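Local coordinates for protein CRISPR-associated endonuclease Cas9 (Campylobacter jejuni subsp. jejuni serotype O:2, PDB 5X2H) that is an RNA-guided endonuclease of CRISPR immunity that, in its natural full-length form, cuts both strands of target DNA with an HNH domain and a discontinuous RuvC-like domain, at residues 473-484 and 498-509. Sequence-based numbering, arbitrary orientation.
Sequences LKKYGKVHKINI and VLNYTKDYLDFL
Leu509 lies across the loop that leads into strand 481-484: its CD1 sits over one face of the His480 imidazole, 3.8 Å from the ring centroid in a CH-pi contact, while CG and CD2 lie against CB of Lys478. The backbone pins this corner, Leu509 N donating to Val479 O at 3.0 Å and almost dead straight (179°), though from above the carbonyl plane. Phe508 has CG anti to its own carbonyl carbon (chi1 -72°), which brings the ring edge against Val479 O at CD2 and, in the ring plane, Ile482 CG1, 3.7 Å from CE2; the Phe508 and Ile482 side chains cross at about a right angle. Ile482 CD1 also touches Leu506 CD2 and, at 4.0 Å, Thr502 CG2, and Leu506 CD1 meets Leu473 CD1 tip to tip. Farther along, Ile484 CD1 packs on Val498 CG1 at 3.7 Å. Lys478 NZ makes a long salt bridge to Asp507 OD2, with Asp439 as its stronger partner. Helix residues 498-505 run nearly antiparallel to strand 481-484 (169°); they and the chain following pack against the central sheet of the RuvC-like domain, an RNase H fold whose strand 481-485 ends at Glu485, a predicted magnesium ligand.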
# COMPACT_ATOMS: atom_id res chain seq x y z
N LEU A 473 9.67 26.56 -14.92
CA LEU A 473 10.70 27.44 -14.40
C LEU A 473 11.94 27.43 -15.29
O LEU A 473 12.56 28.47 -15.51
CB LEU A 473 11.07 27.03 -12.97
CG LEU A 473 9.98 27.22 -11.91
CD1 LEU A 473 10.42 26.64 -10.57
CD2 LEU A 473 9.61 28.69 -11.77
N LYS A 474 12.30 26.26 -15.82
CA LYS A 474 13.44 26.19 -16.72
C LYS A 474 13.16 26.89 -18.04
O LYS A 474 14.07 27.45 -18.66
CB LYS A 474 13.83 24.73 -16.97
CG LYS A 474 15.24 24.56 -17.53
CD LYS A 474 15.27 23.66 -18.75
CE LYS A 474 15.04 22.20 -18.39
NZ LYS A 474 16.17 21.63 -17.60
N LYS A 475 11.90 26.89 -18.48
CA LYS A 475 11.57 27.44 -19.80
C LYS A 475 11.42 28.96 -19.75
O LYS A 475 11.84 29.65 -20.69
CB LYS A 475 10.29 26.80 -20.33
CG LYS A 475 10.01 27.07 -21.81
CD LYS A 475 8.69 26.43 -22.23
CE LYS A 475 8.36 26.69 -23.70
NZ LYS A 475 9.05 25.74 -24.62
N TYR A 476 10.84 29.51 -18.68
CA TYR A 476 10.52 30.93 -18.62
C TYR A 476 11.19 31.68 -17.48
O TYR A 476 11.09 32.92 -17.46
CB TYR A 476 9.00 31.13 -18.52
CG TYR A 476 8.21 30.48 -19.63
CD1 TYR A 476 8.16 31.05 -20.90
CD2 TYR A 476 7.49 29.31 -19.41
CE1 TYR A 476 7.44 30.46 -21.92
CE2 TYR A 476 6.76 28.72 -20.42
CZ TYR A 476 6.74 29.30 -21.67
OH TYR A 476 6.01 28.70 -22.68
N GLY A 477 11.84 31.01 -16.54
CA GLY A 477 12.48 31.69 -15.44
C GLY A 477 11.55 31.93 -14.27
O GLY A 477 10.41 31.46 -14.22
N LYS A 478 12.05 32.71 -13.31
CA LYS A 478 11.33 32.95 -12.07
C LYS A 478 10.00 33.65 -12.33
O LYS A 478 9.83 34.37 -13.32
CB LYS A 478 12.17 33.79 -11.10
CG LYS A 478 13.35 33.06 -10.47
CD LYS A 478 14.03 33.95 -9.45
CE LYS A 478 15.29 33.31 -8.88
NZ LYS A 478 14.99 32.04 -8.15
N VAL A 479 9.05 33.44 -11.41
CA VAL A 479 7.69 33.93 -11.53
C VAL A 479 7.32 34.65 -10.24
O VAL A 479 7.94 34.44 -9.19
CB VAL A 479 6.70 32.77 -11.83
CG1 VAL A 479 5.32 33.29 -12.21
CG2 VAL A 479 7.24 31.89 -12.95
N HIS A 480 6.30 35.51 -10.32
CA HIS A 480 5.87 36.26 -9.14
C HIS A 480 4.90 35.46 -8.28
O HIS A 480 4.96 35.54 -7.04
CB HIS A 480 5.21 37.57 -9.56
CG HIS A 480 6.05 38.43 -10.44
ND1 HIS A 480 7.04 39.26 -9.95
CD2 HIS A 480 6.05 38.60 -11.78
CE1 HIS A 480 7.61 39.90 -10.96
NE2 HIS A 480 7.03 39.52 -12.08
N LYS A 481 4.00 34.69 -8.89
CA LYS A 481 2.88 34.13 -8.17
C LYS A 481 2.53 32.75 -8.71
O LYS A 481 2.78 32.44 -9.88
CB LYS A 481 1.65 35.04 -8.24
CG LYS A 481 0.88 35.13 -6.95
CD LYS A 481 -0.60 35.32 -7.20
CE LYS A 481 -1.39 35.14 -5.91
NZ LYS A 481 -2.85 35.02 -6.16
N ILE A 482 1.94 31.93 -7.85
CA ILE A 482 1.42 30.62 -8.22
C ILE A 482 0.04 30.46 -7.61
O ILE A 482 -0.14 30.70 -6.41
CB ILE A 482 2.35 29.47 -7.77
CG1 ILE A 482 3.67 29.51 -8.55
CG2 ILE A 482 1.67 28.12 -7.96
CD1 ILE A 482 4.61 28.38 -8.21
N ASN A 483 -0.94 30.08 -8.43
CA ASN A 483 -2.30 29.82 -7.98
C ASN A 483 -2.61 28.33 -8.13
O ASN A 483 -2.15 27.69 -9.08
CB ASN A 483 -3.31 30.64 -8.78
CG ASN A 483 -3.09 32.14 -8.63
OD1 ASN A 483 -2.03 32.58 -8.21
ND2 ASN A 483 -4.11 32.92 -8.98
N ILE A 484 -3.38 27.79 -7.19
CA ILE A 484 -3.59 26.35 -7.08
C ILE A 484 -5.04 26.07 -6.69
O ILE A 484 -5.61 26.79 -5.87
CB ILE A 484 -2.61 25.71 -6.07
CG1 ILE A 484 -1.18 25.76 -6.60
CG2 ILE A 484 -3.00 24.28 -5.74
CD1 ILE A 484 -0.13 25.45 -5.56
N VAL A 498 0.28 21.20 -0.97
CA VAL A 498 1.09 21.67 -2.10
C VAL A 498 1.43 23.14 -1.93
O VAL A 498 2.54 23.58 -2.27
CB VAL A 498 0.35 21.40 -3.42
CG1 VAL A 498 1.06 22.08 -4.58
CG2 VAL A 498 0.25 19.90 -3.68
N LEU A 499 0.49 23.92 -1.39
CA LEU A 499 0.73 25.35 -1.20
C LEU A 499 1.82 25.60 -0.16
O LEU A 499 2.75 26.38 -0.40
CB LEU A 499 -0.58 26.04 -0.81
CG LEU A 499 -0.54 27.54 -0.52
CD1 LEU A 499 -1.74 28.23 -1.15
CD2 LEU A 499 -0.51 27.81 0.98
N ASN A 500 1.71 24.96 1.01
CA ASN A 500 2.73 25.13 2.04
C ASN A 500 4.08 24.61 1.58
O ASN A 500 5.13 25.18 1.90
CB ASN A 500 2.30 24.43 3.33
CG ASN A 500 1.11 25.09 3.98
OD1 ASN A 500 1.01 26.32 4.04
ND2 ASN A 500 0.19 24.28 4.49
N TYR A 501 4.07 23.50 0.83
CA TYR A 501 5.31 22.94 0.29
C TYR A 501 5.94 23.87 -0.74
O TYR A 501 7.17 23.91 -0.86
CB TYR A 501 5.00 21.55 -0.28
CG TYR A 501 5.94 20.97 -1.31
CD1 TYR A 501 7.31 20.93 -1.12
CD2 TYR A 501 5.43 20.37 -2.46
CE1 TYR A 501 8.16 20.37 -2.07
CE2 TYR A 501 6.25 19.80 -3.40
CZ TYR A 501 7.61 19.80 -3.21
OH TYR A 501 8.43 19.23 -4.16
N THR A 502 5.13 24.65 -1.46
CA THR A 502 5.68 25.53 -2.48
C THR A 502 6.23 26.82 -1.87
O THR A 502 7.32 27.27 -2.26
CB THR A 502 4.62 25.85 -3.53
OG1 THR A 502 4.12 24.63 -4.09
CG2 THR A 502 5.20 26.71 -4.64
N LYS A 503 5.52 27.42 -0.91
CA LYS A 503 5.99 28.68 -0.35
C LYS A 503 7.10 28.50 0.67
O LYS A 503 7.79 29.47 0.99
CB LYS A 503 4.83 29.45 0.28
CG LYS A 503 4.21 28.83 1.52
CD LYS A 503 3.20 29.79 2.14
CE LYS A 503 2.25 29.10 3.11
NZ LYS A 503 2.93 28.63 4.35
N ASP A 504 7.30 27.29 1.19
CA ASP A 504 8.39 27.05 2.13
C ASP A 504 9.72 26.81 1.44
O ASP A 504 10.77 26.98 2.07
CB ASP A 504 8.07 25.85 3.03
CG ASP A 504 7.14 26.20 4.17
OD1 ASP A 504 6.65 27.35 4.22
OD2 ASP A 504 6.91 25.32 5.02
N TYR A 505 9.72 26.43 0.16
CA TYR A 505 10.93 25.96 -0.50
C TYR A 505 11.25 26.60 -1.84
O TYR A 505 12.34 26.36 -2.36
CB TYR A 505 10.87 24.43 -0.69
CG TYR A 505 11.04 23.66 0.59
CD1 TYR A 505 12.29 23.26 1.03
CD2 TYR A 505 9.94 23.33 1.38
CE1 TYR A 505 12.45 22.56 2.20
CE2 TYR A 505 10.09 22.63 2.56
CZ TYR A 505 11.35 22.24 2.96
OH TYR A 505 11.51 21.54 4.13
N LEU A 506 10.36 27.40 -2.41
CA LEU A 506 10.59 28.01 -3.71
C LEU A 506 10.86 29.50 -3.56
O LEU A 506 10.18 30.19 -2.80
CB LEU A 506 9.40 27.79 -4.65
CG LEU A 506 9.66 28.11 -6.13
CD1 LEU A 506 10.57 27.05 -6.74
CD2 LEU A 506 8.36 28.22 -6.91
N ASP A 507 11.86 29.99 -4.30
CA ASP A 507 12.19 31.41 -4.31
C ASP A 507 11.48 32.08 -5.48
O ASP A 507 11.58 31.61 -6.62
CB ASP A 507 13.70 31.61 -4.41
CG ASP A 507 14.11 33.05 -4.19
OD1 ASP A 507 13.30 33.82 -3.64
OD2 ASP A 507 15.24 33.41 -4.58
N PHE A 508 10.78 33.17 -5.20
CA PHE A 508 9.98 33.88 -6.19
C PHE A 508 10.64 35.20 -6.58
O PHE A 508 11.61 35.65 -5.96
CB PHE A 508 8.57 34.13 -5.67
CG PHE A 508 7.71 32.90 -5.59
CD1 PHE A 508 7.75 32.09 -4.47
CD2 PHE A 508 6.86 32.57 -6.63
CE1 PHE A 508 6.96 30.95 -4.40
CE2 PHE A 508 6.07 31.44 -6.57
CZ PHE A 508 6.12 30.63 -5.45
N LEU A 509 10.08 35.82 -7.61
CA LEU A 509 10.50 37.17 -7.97
C LEU A 509 9.99 38.16 -6.93
O LEU A 509 8.86 38.02 -6.44
CB LEU A 509 9.97 37.55 -9.35
CG LEU A 509 10.68 36.99 -10.58
CD1 LEU A 509 10.01 37.48 -11.85
CD2 LEU A 509 12.15 37.38 -10.56